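Local atomic coordinates of microtubule-associated protein 1 light chain 3 (Plasmodium falciparum, PDB entry 4EOY), a protein that probably acts as the parasite's ubiquitin-like Atg8 protein in autophagy-related conjugation, and binds a peptide of its partner Atg3. Residues I32-E37 with L117-S122; N40-P45 with Y121-S126; P55-V60 with G100-D105; Q69-S74 with R86-F91. The protein carries 3 engineered substitutions. All blocks are in the same frame, centred on the assembly; numbering follows the deposited sequence.

Interaction 1 of 4, residues I32-E37 with L117-S122; sequences IPVVIE and LYMEYS. Engineered in segment 32-37: I36 (natural residue Cys).
V35 is held at both its backbone N and its backbone O, by L117 and M119. V35 N donates to L117 O at 3.0 Å, and M119 N donates to V35 O at 3.0 Å. The ladder runs on through L117 N to P33 O, E37 N to M119 O and Y121 N to E37 O. The five bonds hold strands 32-37 and 117-122 side by side and parallel, with their axes 25° apart. CA-H...O contacts fill in between; V34 CA lies 3.3 Å from L117 O.

Apolar contacts cover one face. V34 lies alongside L117, with V34 CG2 4.0 Å from L117 CB. M119 crosses V34 at a slant, and M119 SD is 4.2 Å from V34 CG1. I36, an engineered residue, has CG1 anti to the backbone N (chi1 176°). This brings CG1 to the edge of the Y121 ring, in its plane, 3.4 Å from CD2.

Polar groups mark the other face. E37 runs alongside Y118, and E37 OE1 sits 4.1 Å from CD2 at the ring edge. E37 OE2 forms a salt bridge with K50, which would offset its charge. A calcium ion lies about 3 Å from the nearest atom of the E37 side chain. Helices 60-72 and 103-110 cover the apolar face. Such a central parallel pair, with strands 51-55 and 89-92 added outside it, is a hallmark of the ubiquitin fold.

Interaction 2 of 4, residues N40-P45 with Y121-S126; sequences NRSNLP and YSSESS. Engineered in segment 121-126: S123 (natural residue Cys), S126 (natural residue Cys).
The N40 amide has S122 over one face and the S123 hydroxyl at its edge. S122 OG sits over that face, 3.2 Å from N40 CG. From that same side S123 N donates to N40 OD1 at 3.1 Å, 38° out of the carbonyl plane. At the amide edge N40 ND2 donates to S123 OG, 2.8 Å away and in plane, and the N-H points almost straight at it (176°). The torsion of N40 (chi1 80°) places CG between the backbone N and the carbonyl carbon, and so turns the amide onto the serines. The Y121 ring takes its contacts from this loop at the edge. L44 CD1 is 3.9 Å from Y121 CD1, near the ring plane. At the far end Y121 OH donates to P45 O at 2.8 Å, in the carbonyl plane and on a lone pair.

Chain 121-126 is leaving strand 117-122 here and turns at once. S122 OG accepts from E124 N at 3.1 Å, which makes an ST turn. The partner 40-45 belongs to the connection between strands 31-38 and 51-55, the first hairpin of the ubiquitin fold. S123 is engineered, and its OG is also 3.0 Å from S42 OG. L44 CD1 reaches the backbone of the turn, 3.7 Å from S123 N. R38 also holds the loop, through a hydrogen bond from its NE to L44 O. L44 also touches R86 and I88.

Interaction 3 of 4, residues P55-V60 with G100-D105; sequences PMNMLV and GLLMQD
M103 and V60 form the tight part of the contact with M58 and L101. M103 N donates to M58 O at 2.9 Å, and V60 N donates to L101 O at 2.9 Å. M103 folds back at chi2 and chi3, both near -60°, which carries its SD to 4.0 Å from V60 CG2. M103 CG is 3.3 Å from M58 O, so this carbonyl is packed as well as bonded. A third bond, Q104 N to M56 O at 3.2 Å, is more bent (137°) but uses a lone pair in the carbonyl plane.

The outer side is looser. N57 and L102 lie alongside each other, with N57 OD1 3.5 Å from L102 CD1. L59 CD2 and L102 CD2 meet at 4.1 Å. N57 and L59 are exposed to solvent.

P55 to M58 form a type I turn. L59 and L102 are both N-cap residues. L59 N bonds to E62 OE1, as in one half of a capping box. P55 and M58 each pack on an aromatic side chain of the bound Atg3 peptide. The contact thus joins the starts of helices 60-72 and 103-110, with M103 reaching I32 and V34 of strand 31-38.

Interaction 4 of 4, residues Q69-S74 with R86-F91; sequences QHINQS and RTIYLF. With ACT (acetate ion), chain H.
I71 and N72 meet I88 and R86 directly. I88 CD1 presses on I71 CG2 at 3.5 Å, which is tight for two carbons. The same methyl is 3.5 Å from N72 ND2, so I88 comes up against both residues. L90 adds a looser contact, with its CD2 4.2 Å from I71 CD1.

The N72 and R86 side chains run antiparallel, one past the other. N72 OD1 lies beside the R86 chain, 3.5 Å from CB. The R86 chain stays straight as far as NE, and this carries its guanidinium back past the amide, to where N72 CA lies at the guanidinium edge, in its plane. The two flat groups are turned 31° apart. N72 ND2 also makes a weak hydrogen bond to R86 O, at 3.4 Å and 140°.

Further out, backbone bonds hold each side in place. N72 bonds to R84, while Y89 bonds to S122 and F91 to E120. Y121 touches I71, I88 and L90 and closes the apolar cluster from the sheet. R86 also packs on P45. L90 N donates to an acetate oxygen (O) at 3.2 Å; the acetate is probably from the crystallisation liquor. It takes up a backbone N-H of 89-92, an outermost strand of the sheet. The contact sets the end of helix 60-72 against the chain leading into this strand, the helix-on-sheet packing of the ubiquitin fold.

Interaction 1 is the core of the fold, and the other three lie nearer the surface. It rests on a regular backbone ladder. Interaction 2 extends from the same strand, 117-122, and shares Y121 and S122 with it, but side-chain polar bonds do much of the work there. Interaction 3 bonds backbone to backbone too, at irregular chain before two helices. M103 links it to interaction 1 by packing on I32 and L117. Interaction 4 is mostly apolar with one weak bond, and joins helix to sheet. It touches interactions 1 and 2 through strand 89-92 and through I71. Interactions 2 and 3 do not touch; their nearest atoms are about 13 Å apart.

Interaction 1 of 4, residues I32-E37 with L117-S122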
loop_
_atom_site.group_PDB
_atom_site.type_symbol
_atom_site.label_atom_id
_atom_site.label_comp_id
_atom_site.label_asym_id
_atom_site.label_seq_id
_atom_site.Cartn_x
_atom_site.Cartn_y
_atom_site.Cartn_z
ATOM N N ILE A 32 -2.712 4.215 -9.739
ATOM C CA ILE A 32 -1.765 4.930 -8.874
ATOM C C ILE A 32 -0.808 3.982 -8.181
ATOM O O ILE A 32 -1.204 2.903 -7.736
ATOM C CB ILE A 32 -2.478 5.847 -7.855
ATOM C CG1 ILE A 32 -3.338 5.047 -6.895
ATOM C CG2 ILE A 32 -3.353 6.850 -8.596
ATOM C CD1 ILE A 32 -3.812 5.860 -5.712
ATOM N N PRO A 33 0.481 4.361 -8.129
ATOM C CA PRO A 33 1.458 3.522 -7.462
ATOM C C PRO A 33 1.423 3.709 -5.942
ATOM O O PRO A 33 1.592 4.832 -5.450
ATOM C CB PRO A 33 2.789 4.000 -8.057
ATOM C CG PRO A 33 2.544 5.410 -8.458
ATOM C CD PRO A 33 1.114 5.475 -8.863
ATOM N N VAL A 34 1.214 2.608 -5.224
ATOM C CA VAL A 34 1.102 2.619 -3.781
ATOM C C VAL A 34 2.109 1.647 -3.191
ATOM O O VAL A 34 2.256 0.537 -3.700
ATOM C CB VAL A 34 -0.309 2.208 -3.334
ATOM C CG1 VAL A 34 -0.384 2.133 -1.825
ATOM C CG2 VAL A 34 -1.330 3.185 -3.871
ATOM N N VAL A 35 2.794 2.069 -2.124
ATOM C CA VAL A 35 3.702 1.217 -1.370
ATOM C C VAL A 35 3.174 1.091 0.054
ATOM O O VAL A 35 2.857 2.095 0.687
ATOM C CB VAL A 35 5.133 1.787 -1.330
ATOM C CG1 VAL A 35 6.101 0.769 -0.715
ATOM C CG2 VAL A 35 5.589 2.149 -2.729
ATOM N N ILE A 36 3.082 -0.137 0.556
ATOM C CA ILE A 36 2.594 -0.378 1.922
ATOM C C ILE A 36 3.744 -0.651 2.893
ATOM O O ILE A 36 4.652 -1.442 2.599
ATOM C CB ILE A 36 1.627 -1.566 1.988
ATOM C CG1 ILE A 36 1.222 -1.844 3.438
ATOM C CG2 ILE A 36 2.288 -2.810 1.460
ATOM C CD1 ILE A 36 -0.035 -2.656 3.557
ATOM N N GLU A 37 3.696 -0.027 4.060
ATOM C CA GLU A 37 4.784 -0.155 5.032
ATOM C C GLU A 37 4.270 -0.450 6.432
ATOM O O GLU A 37 3.246 0.082 6.862
ATOM C CB GLU A 37 5.598 1.131 5.046
ATOM C CG GLU A 37 7.097 0.906 4.955
ATOM C CD GLU A 37 7.578 0.650 3.538
ATOM O OE1 GLU A 37 7.343 1.511 2.654
ATOM O OE2 GLU A 37 8.209 -0.408 3.318
ATOM N N LEU A 117 2.387 6.844 -3.388
ATOM C CA LEU A 117 1.518 6.997 -2.246
ATOM C C LEU A 117 1.956 6.002 -1.173
ATOM O O LEU A 117 1.826 4.776 -1.339
ATOM C CB LEU A 117 0.067 6.769 -2.616
ATOM C CG LEU A 117 -0.936 7.029 -1.481
ATOM C CD1 LEU A 117 -0.890 8.499 -1.121
ATOM C CD2 LEU A 117 -2.335 6.568 -1.878
ATOM N N TYR A 118 2.471 6.529 -0.065
ATOM C CA TYR A 118 2.941 5.687 1.031
ATOM C C TYR A 118 1.837 5.505 2.037
ATOM O O TYR A 118 1.199 6.481 2.477
ATOM C CB TYR A 118 4.150 6.315 1.709
ATOM C CG TYR A 118 5.435 6.187 0.915
ATOM C CD1 TYR A 118 5.787 7.139 -0.024
ATOM C CD2 TYR A 118 6.292 5.116 1.114
ATOM C CE1 TYR A 118 6.951 7.023 -0.752
ATOM C CE2 TYR A 118 7.466 5.000 0.396
ATOM C CZ TYR A 118 7.784 5.956 -0.544
ATOM O OH TYR A 118 8.958 5.815 -1.266
ATOM N N MET A 119 1.558 4.254 2.351
ATOM C CA MET A 119 0.538 3.911 3.337
ATOM C C MET A 119 1.118 2.943 4.360
ATOM O O MET A 119 2.005 2.134 4.047
ATOM C CB MET A 119 -0.675 3.295 2.644
ATOM C CG MET A 119 -1.424 4.291 1.765
ATOM S SD MET A 119 -2.935 3.543 1.164
ATOM C CE MET A 119 -3.944 3.481 2.652
ATOM N N GLU A 120 0.651 3.032 5.594
ATOM C CA GLU A 120 1.269 2.257 6.668
ATOM C C GLU A 120 0.251 1.506 7.460
ATOM O O GLU A 120 -0.880 1.949 7.584
ATOM C CB GLU A 120 2.051 3.188 7.601
ATOM C CG GLU A 120 3.232 3.876 6.930
ATOM C CD GLU A 120 3.984 4.788 7.863
ATOM O OE1 GLU A 120 3.318 5.596 8.541
ATOM O OE2 GLU A 120 5.237 4.706 7.912
ATOM N N TYR A 121 0.641 0.352 7.988
ATOM C CA TYR A 121 -0.247 -0.410 8.839
ATOM C C TYR A 121 0.381 -0.579 10.206
ATOM O O TYR A 121 1.610 -0.661 10.350
ATOM C CB TYR A 121 -0.639 -1.765 8.238
ATOM C CG TYR A 121 0.483 -2.750 7.919
ATOM C CD1 TYR A 121 0.919 -3.674 8.851
ATOM C CD2 TYR A 121 1.036 -2.807 6.654
ATOM C CE1 TYR A 121 1.900 -4.596 8.547
ATOM C CE2 TYR A 121 2.031 -3.721 6.342
ATOM C CZ TYR A 121 2.467 -4.605 7.299
ATOM O OH TYR A 121 3.451 -5.510 6.960
ATOM N N SER A 122 -0.502 -0.587 11.199
ATOM C CA SER A 122 -0.144 -0.735 12.571
ATOM C C SER A 122 -1.156 -1.626 13.274
ATOM O O SER A 122 -2.293 -1.737 12.837
ATOM C CB SER A 122 -0.121 0.623 13.244
ATOM O OG SER A 122 0.319 0.475 14.578
#

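Interaction 2 of 4, residues N40-P45 with Y121-S126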
loop_
_atom_site.group_PDB
_atom_site.type_symbol
_atom_site.label_atom_id
_atom_site.label_comp_id
_atom_site.label_asym_id
_atom_site.label_seq_id
_atom_site.Cartn_x
_atom_site.Cartn_y
_atom_site.Cartn_z
ATOM N N ASN A 40 4.601 -0.357 13.077
ATOM C CA ASN A 40 4.985 -0.697 14.452
ATOM C C ASN A 40 5.449 -2.146 14.579
ATOM O O ASN A 40 5.383 -2.923 13.624
ATOM C CB ASN A 40 3.869 -0.361 15.454
ATOM C CG ASN A 40 2.763 -1.395 15.497
ATOM O OD1 ASN A 40 2.364 -1.969 14.482
ATOM N ND2 ASN A 40 2.218 -1.596 16.683
ATOM N N ARG A 41 5.950 -2.465 15.764
ATOM C CA ARG A 41 6.446 -3.784 16.089
ATOM C C ARG A 41 5.392 -4.573 16.859
ATOM O O ARG A 41 5.100 -4.265 18.004
ATOM C CB ARG A 41 7.716 -3.642 16.925
ATOM C CG ARG A 41 8.751 -2.745 16.255
ATOM C CD ARG A 41 10.126 -2.914 16.867
ATOM N NE ARG A 41 11.134 -2.103 16.192
ATOM C CZ ARG A 41 11.693 -2.417 15.031
ATOM N NH1 ARG A 41 11.336 -3.525 14.379
ATOM N NH2 ARG A 41 12.606 -1.608 14.506
ATOM N N SER A 42 4.816 -5.581 16.211
ATOM C CA SER A 42 3.777 -6.405 16.817
ATOM C C SER A 42 3.681 -7.764 16.102
ATOM O O SER A 42 4.597 -8.166 15.401
ATOM C CB SER A 42 2.431 -5.645 16.815
ATOM O OG SER A 42 1.905 -5.444 15.519
ATOM N N ASN A 43 2.573 -8.466 16.292
ATOM C CA ASN A 43 2.358 -9.784 15.677
ATOM C C ASN A 43 1.909 -9.724 14.221
ATOM O O ASN A 43 1.713 -10.767 13.579
ATOM C CB ASN A 43 1.305 -10.552 16.470
ATOM C CG ASN A 43 -0.053 -9.864 16.453
ATOM O OD1 ASN A 43 -0.135 -8.636 16.407
ATOM N ND2 ASN A 43 -1.123 -10.657 16.487
ATOM N N LEU A 44 1.714 -8.510 13.704
ATOM C CA LEU A 44 1.431 -8.331 12.285
ATOM C C LEU A 44 2.682 -8.640 11.452
ATOM O O LEU A 44 3.788 -8.137 11.749
ATOM C CB LEU A 44 0.945 -6.916 11.974
ATOM C CG LEU A 44 -0.399 -6.480 12.554
ATOM C CD1 LEU A 44 -0.753 -5.098 12.018
ATOM C CD2 LEU A 44 -1.502 -7.470 12.199
ATOM N N PRO A 45 2.515 -9.478 10.418
ATOM C CA PRO A 45 3.652 -9.925 9.620
ATOM C C PRO A 45 4.154 -8.875 8.633
ATOM O O PRO A 45 3.397 -8.013 8.191
ATOM C CB PRO A 45 3.073 -11.133 8.864
ATOM C CG PRO A 45 1.634 -10.791 8.688
ATOM C CD PRO A 45 1.240 -10.051 9.930
ATOM N N TYR A 121 0.641 0.352 7.988
ATOM C CA TYR A 121 -0.247 -0.410 8.839
ATOM C C TYR A 121 0.381 -0.579 10.206
ATOM O O TYR A 121 1.610 -0.661 10.350
ATOM C CB TYR A 121 -0.639 -1.765 8.238
ATOM C CG TYR A 121 0.483 -2.750 7.919
ATOM C CD1 TYR A 121 0.919 -3.674 8.851
ATOM C CD2 TYR A 121 1.036 -2.807 6.654
ATOM C CE1 TYR A 121 1.900 -4.596 8.547
ATOM C CE2 TYR A 121 2.031 -3.721 6.342
ATOM C CZ TYR A 121 2.467 -4.605 7.299
ATOM O OH TYR A 121 3.451 -5.510 6.960
ATOM N N SER A 122 -0.502 -0.587 11.199
ATOM C CA SER A 122 -0.144 -0.735 12.571
ATOM C C SER A 122 -1.156 -1.626 13.274
ATOM O O SER A 122 -2.293 -1.737 12.837
ATOM C CB SER A 122 -0.121 0.623 13.244
ATOM O OG SER A 122 0.319 0.475 14.578
ATOM N N SER A 123 -0.727 -2.257 14.358
ATOM C CA SER A 123 -1.654 -2.992 15.240
ATOM C C SER A 123 -2.399 -2.048 16.202
ATOM O O SER A 123 -3.383 -2.451 16.823
ATOM C CB SER A 123 -0.900 -4.047 16.045
ATOM O OG SER A 123 0.116 -3.451 16.844
ATOM N N GLU A 124 -1.929 -0.803 16.312
ATOM C CA GLU A 124 -2.534 0.206 17.194
ATOM C C GLU A 124 -3.115 1.349 16.377
ATOM O O GLU A 124 -2.646 1.663 15.273
ATOM C CB GLU A 124 -1.489 0.765 18.169
ATOM C CG GLU A 124 -0.853 -0.278 19.087
ATOM C CD GLU A 124 0.149 0.310 20.080
ATOM O OE1 GLU A 124 0.258 1.555 20.164
ATOM O OE2 GLU A 124 0.839 -0.468 20.787
ATOM N N SER A 125 -4.121 1.998 16.940
ATOM C CA SER A 125 -4.854 3.037 16.234
ATOM C C SER A 125 -4.172 4.396 16.227
ATOM O O SER A 125 -4.720 5.333 15.658
ATOM C CB SER A 125 -6.244 3.183 16.851
ATOM O OG SER A 125 -6.146 3.486 18.227
ATOM N N SER A 126 -2.991 4.528 16.830
ATOM C CA SER A 126 -2.433 5.868 17.065
ATOM C C SER A 126 -1.742 6.505 15.854
ATOM O O SER A 126 -2.256 7.474 15.298
ATOM C CB SER A 126 -1.485 5.870 18.264
ATOM O OG SER A 126 -1.024 7.187 18.527
#

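Interaction 3 of 4, residues P55-V60 with G100-D105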
loop_
_atom_site.group_PDB
_atom_site.type_symbol
_atom_site.label_atom_id
_atom_site.label_comp_id
_atom_site.label_asym_id
_atom_site.label_seq_id
_atom_site.Cartn_x
_atom_site.Cartn_y
_atom_site.Cartn_z
ATOM N N PRO A 55 -6.432 0.939 -9.109
ATOM C CA PRO A 55 -7.285 1.707 -10.012
ATOM C C PRO A 55 -7.692 3.037 -9.391
ATOM O O PRO A 55 -8.040 3.080 -8.206
ATOM C CB PRO A 55 -8.513 0.812 -10.198
ATOM C CG PRO A 55 -8.049 -0.548 -9.860
ATOM C CD PRO A 55 -7.016 -0.373 -8.798
ATOM N N MET A 56 -7.643 4.102 -10.181
ATOM C CA MET A 56 -7.910 5.446 -9.665
ATOM C C MET A 56 -9.309 5.616 -9.044
ATOM O O MET A 56 -9.456 6.336 -8.055
ATOM C CB MET A 56 -7.688 6.485 -10.759
ATOM C CG MET A 56 -8.676 6.417 -11.911
ATOM S SD MET A 56 -8.446 7.784 -13.049
ATOM C CE MET A 56 -9.911 7.623 -14.077
ATOM N N ASN A 57 -10.324 4.971 -9.627
ATOM C CA ASN A 57 -11.713 5.056 -9.145
ATOM C C ASN A 57 -12.094 4.069 -8.036
ATOM O O ASN A 57 -13.223 4.090 -7.543
ATOM C CB ASN A 57 -12.710 4.974 -10.304
ATOM C CG ASN A 57 -12.958 6.318 -10.972
ATOM O OD1 ASN A 57 -12.801 7.379 -10.363
ATOM N ND2 ASN A 57 -13.377 6.279 -12.216
ATOM N N MET A 58 -11.148 3.236 -7.614
ATOM C CA MET A 58 -11.375 2.357 -6.464
ATOM C C MET A 58 -11.588 3.175 -5.187
ATOM O O MET A 58 -10.806 4.077 -4.879
ATOM C CB MET A 58 -10.198 1.404 -6.241
ATOM C CG MET A 58 -10.292 0.580 -4.966
ATOM S SD MET A 58 -9.133 -0.818 -4.901
ATOM C CE MET A 58 -9.987 -1.961 -6.010
ATOM N N LEU A 59 -12.612 2.818 -4.425
ATOM C CA LEU A 59 -12.885 3.493 -3.164
ATOM C C LEU A 59 -11.855 3.114 -2.108
ATOM O O LEU A 59 -11.363 1.988 -2.074
ATOM C CB LEU A 59 -14.287 3.153 -2.656
ATOM C CG LEU A 59 -15.418 3.712 -3.505
ATOM C CD1 LEU A 59 -16.734 3.052 -3.128
ATOM C CD2 LEU A 59 -15.479 5.226 -3.346
ATOM N N VAL A 60 -11.537 4.065 -1.239
ATOM C CA VAL A 60 -10.564 3.827 -0.178
ATOM C C VAL A 60 -11.044 2.657 0.676
ATOM O O VAL A 60 -10.280 1.740 0.954
ATOM C CB VAL A 60 -10.317 5.094 0.674
ATOM C CG1 VAL A 60 -9.454 4.798 1.885
ATOM C CG2 VAL A 60 -9.654 6.171 -0.162
ATOM N N GLY A 100 -14.908 7.083 2.427
ATOM C CA GLY A 100 -15.783 7.475 1.316
ATOM C C GLY A 100 -15.145 8.265 0.180
ATOM O O GLY A 100 -15.847 8.912 -0.582
ATOM N N LEU A 101 -13.823 8.201 0.060
ATOM C CA LEU A 101 -13.077 8.923 -0.973
ATOM C C LEU A 101 -12.596 7.940 -2.036
ATOM O O LEU A 101 -12.635 6.722 -1.828
ATOM C CB LEU A 101 -11.863 9.637 -0.366
ATOM C CG LEU A 101 -12.112 10.846 0.551
ATOM C CD1 LEU A 101 -10.800 11.400 1.110
ATOM C CD2 LEU A 101 -12.885 11.939 -0.170
ATOM N N LEU A 102 -12.160 8.486 -3.172
ATOM C CA LEU A 102 -11.488 7.717 -4.222
ATOM C C LEU A 102 -10.008 7.597 -3.902
ATOM O O LEU A 102 -9.433 8.455 -3.239
ATOM C CB LEU A 102 -11.632 8.407 -5.585
ATOM C CG LEU A 102 -13.014 8.615 -6.184
ATOM C CD1 LEU A 102 -12.845 9.333 -7.512
ATOM C CD2 LEU A 102 -13.780 7.316 -6.376
ATOM N N MET A 103 -9.377 6.537 -4.393
ATOM C CA MET A 103 -7.934 6.360 -4.210
ATOM C C MET A 103 -7.135 7.414 -4.960
ATOM O O MET A 103 -5.987 7.688 -4.615
ATOM C CB MET A 103 -7.478 4.952 -4.652
ATOM C CG MET A 103 -7.731 3.839 -3.628
ATOM S SD MET A 103 -6.847 4.070 -2.061
ATOM C CE MET A 103 -5.136 4.160 -2.558
ATOM N N GLN A 104 -7.728 8.019 -5.987
ATOM C CA GLN A 104 -7.080 9.136 -6.652
ATOM C C GLN A 104 -6.946 10.324 -5.699
ATOM O O GLN A 104 -5.944 11.034 -5.741
ATOM C CB GLN A 104 -7.860 9.558 -7.894
ATOM C CG GLN A 104 -7.217 10.696 -8.683
ATOM C CD GLN A 104 -5.897 10.303 -9.328
ATOM O OE1 GLN A 104 -5.642 9.113 -9.588
ATOM N NE2 GLN A 104 -5.052 11.298 -9.610
ATOM N N ASP A 105 -7.962 10.547 -4.865
ATOM C CA ASP A 105 -7.982 11.685 -3.966
ATOM C C ASP A 105 -6.819 11.582 -2.984
ATOM O O ASP A 105 -6.029 12.518 -2.840
ATOM C CB ASP A 105 -9.327 11.772 -3.257
ATOM C CG ASP A 105 -10.426 12.232 -4.179
ATOM O OD1 ASP A 105 -10.173 13.195 -4.968
ATOM O OD2 ASP A 105 -11.537 11.647 -4.116
#

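Interaction 4 of 4, residues Q69-S74 with R86-F91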
loop_
_atom_site.group_PDB
_atom_site.type_symbol
_atom_site.label_atom_id
_atom_site.label_comp_id
_atom_site.label_asym_id
_atom_site.label_seq_id
_atom_site.Cartn_x
_atom_site.Cartn_y
_atom_site.Cartn_z
ATOM N N GLN A 69 -6.942 -8.158 3.970
ATOM C CA GLN A 69 -6.796 -9.569 3.612
ATOM C C GLN A 69 -5.355 -9.877 3.266
ATOM O O GLN A 69 -4.775 -10.834 3.787
ATOM C CB GLN A 69 -7.685 -9.935 2.415
ATOM C CG GLN A 69 -9.156 -9.620 2.600
ATOM C CD GLN A 69 -9.710 -10.221 3.866
ATOM O OE1 GLN A 69 -9.582 -11.417 4.086
ATOM N NE2 GLN A 69 -10.326 -9.394 4.713
ATOM N N HIS A 70 -4.764 -9.046 2.406
ATOM C CA HIS A 70 -3.374 -9.268 1.981
ATOM C C HIS A 70 -2.449 -9.385 3.172
ATOM O O HIS A 70 -1.673 -10.355 3.284
ATOM C CB HIS A 70 -2.938 -8.169 1.021
ATOM C CG HIS A 70 -1.531 -8.325 0.491
ATOM N ND1 HIS A 70 -1.192 -9.266 -0.418
ATOM C CD2 HIS A 70 -0.368 -7.601 0.762
ATOM C CE1 HIS A 70 0.125 -9.170 -0.701
ATOM N NE2 HIS A 70 0.632 -8.148 0.019
ATOM N N ILE A 71 -2.536 -8.429 4.097
ATOM C CA ILE A 71 -1.626 -8.421 5.250
ATOM C C ILE A 71 -1.790 -9.684 6.106
ATOM O O ILE A 71 -0.822 -10.177 6.704
ATOM C CB ILE A 71 -1.826 -7.179 6.130
ATOM C CG1 ILE A 71 -1.422 -5.918 5.357
ATOM C CG2 ILE A 71 -1.006 -7.292 7.419
ATOM C CD1 ILE A 71 -2.059 -4.630 5.871
ATOM N N ASN A 72 -3.011 -10.213 6.144
ATOM C CA ASN A 72 -3.319 -11.383 6.954
ATOM C C ASN A 72 -3.202 -12.738 6.246
ATOM O O ASN A 72 -3.455 -13.756 6.857
ATOM C CB ASN A 72 -4.710 -11.220 7.567
ATOM C CG ASN A 72 -4.735 -10.174 8.652
ATOM O OD1 ASN A 72 -3.799 -10.061 9.437
ATOM N ND2 ASN A 72 -5.798 -9.394 8.697
ATOM N N GLN A 73 -2.813 -12.732 4.973
ATOM C CA GLN A 73 -2.675 -13.952 4.174
ATOM C C GLN A 73 -1.216 -14.260 3.933
ATOM O O GLN A 73 -0.415 -13.345 3.736
ATOM C CB GLN A 73 -3.367 -13.803 2.812
ATOM C CG GLN A 73 -4.870 -13.981 2.883
ATOM C CD GLN A 73 -5.567 -13.627 1.585
ATOM O OE1 GLN A 73 -4.946 -13.597 0.520
ATOM N NE2 GLN A 73 -6.868 -13.344 1.673
ATOM N N SER A 74 -0.876 -15.548 3.948
ATOM C CA SER A 74 0.446 -15.999 3.520
ATOM C C SER A 74 0.308 -17.244 2.668
ATOM O O SER A 74 -0.697 -17.951 2.745
ATOM C CB SER A 74 1.368 -16.259 4.721
ATOM O OG SER A 74 0.918 -17.322 5.541
ATOM N N ARG A 86 -6.507 -10.919 12.175
ATOM C CA ARG A 86 -5.858 -9.991 13.105
ATOM C C ARG A 86 -6.448 -8.606 12.865
ATOM O O ARG A 86 -6.847 -8.281 11.736
ATOM C CB ARG A 86 -4.364 -9.924 12.842
ATOM C CG ARG A 86 -3.606 -11.227 13.016
ATOM C CD ARG A 86 -2.221 -10.960 12.511
ATOM N NE ARG A 86 -1.416 -11.987 11.978
ATOM C CZ ARG A 86 -1.323 -12.892 11.029
ATOM N NH1 ARG A 86 -0.482 -13.805 11.446
ATOM N NH2 ARG A 86 -1.632 -12.841 9.744
ATOM N N THR A 87 -6.511 -7.800 13.927
ATOM C CA THR A 87 -6.956 -6.409 13.822
ATOM C C THR A 87 -5.820 -5.553 13.248
ATOM O O THR A 87 -4.691 -5.603 13.734
ATOM C CB THR A 87 -7.457 -5.845 15.186
ATOM O OG1 THR A 87 -7.724 -4.444 15.063
ATOM C CG2 THR A 87 -6.433 -6.019 16.282
ATOM N N ILE A 88 -6.129 -4.794 12.193
ATOM C CA ILE A 88 -5.170 -3.896 11.545
ATOM C C ILE A 88 -5.726 -2.475 11.487
ATOM O O ILE A 88 -6.910 -2.276 11.262
ATOM C CB ILE A 88 -4.854 -4.349 10.107
ATOM C CG1 ILE A 88 -4.302 -5.780 10.108
ATOM C CG2 ILE A 88 -3.862 -3.400 9.446
ATOM C CD1 ILE A 88 -4.105 -6.356 8.717
ATOM N N TYR A 89 -4.861 -1.494 11.710
ATOM C CA TYR A 89 -5.204 -0.099 11.482
ATOM C C TYR A 89 -4.328 0.459 10.379
ATOM O O TYR A 89 -3.102 0.283 10.409
ATOM C CB TYR A 89 -4.985 0.709 12.751
ATOM C CG TYR A 89 -5.872 0.283 13.890
ATOM C CD1 TYR A 89 -7.143 0.804 14.044
ATOM C CD2 TYR A 89 -5.428 -0.655 14.822
ATOM C CE1 TYR A 89 -7.949 0.417 15.104
ATOM C CE2 TYR A 89 -6.223 -1.052 15.875
ATOM C CZ TYR A 89 -7.477 -0.516 16.018
ATOM O OH TYR A 89 -8.262 -0.910 17.076
ATOM N N LEU A 90 -4.961 1.117 9.410
ATOM C CA LEU A 90 -4.266 1.665 8.240
ATOM C C LEU A 90 -4.122 3.194 8.287
ATOM O O LEU A 90 -5.022 3.913 8.761
ATOM C CB LEU A 90 -5.007 1.270 6.970
ATOM C CG LEU A 90 -5.056 -0.241 6.692
ATOM C CD1 LEU A 90 -5.948 -0.531 5.488
ATOM C CD2 LEU A 90 -3.652 -0.798 6.477
ATOM N N PHE A 91 -3.001 3.683 7.767
ATOM C CA PHE A 91 -2.680 5.101 7.829
ATOM C C PHE A 91 -2.106 5.652 6.541
ATOM O O PHE A 91 -1.266 5.023 5.908
ATOM C CB PHE A 91 -1.681 5.349 8.955
ATOM C CG PHE A 91 -2.198 4.958 10.305
ATOM C CD1 PHE A 91 -2.119 3.643 10.739
ATOM C CD2 PHE A 91 -2.784 5.906 11.139
ATOM C CE1 PHE A 91 -2.604 3.275 11.976
ATOM C CE2 PHE A 91 -3.273 5.547 12.382
ATOM C CZ PHE A 91 -3.188 4.237 12.801
HETATM C C ACT H . -9.041 1.535 9.493
HETATM O O ACT H . -8.004 1.921 8.911
HETATM O OXT ACT H . -9.179 1.641 10.736
HETATM C CH3 ACT H . -10.154 0.940 8.680
#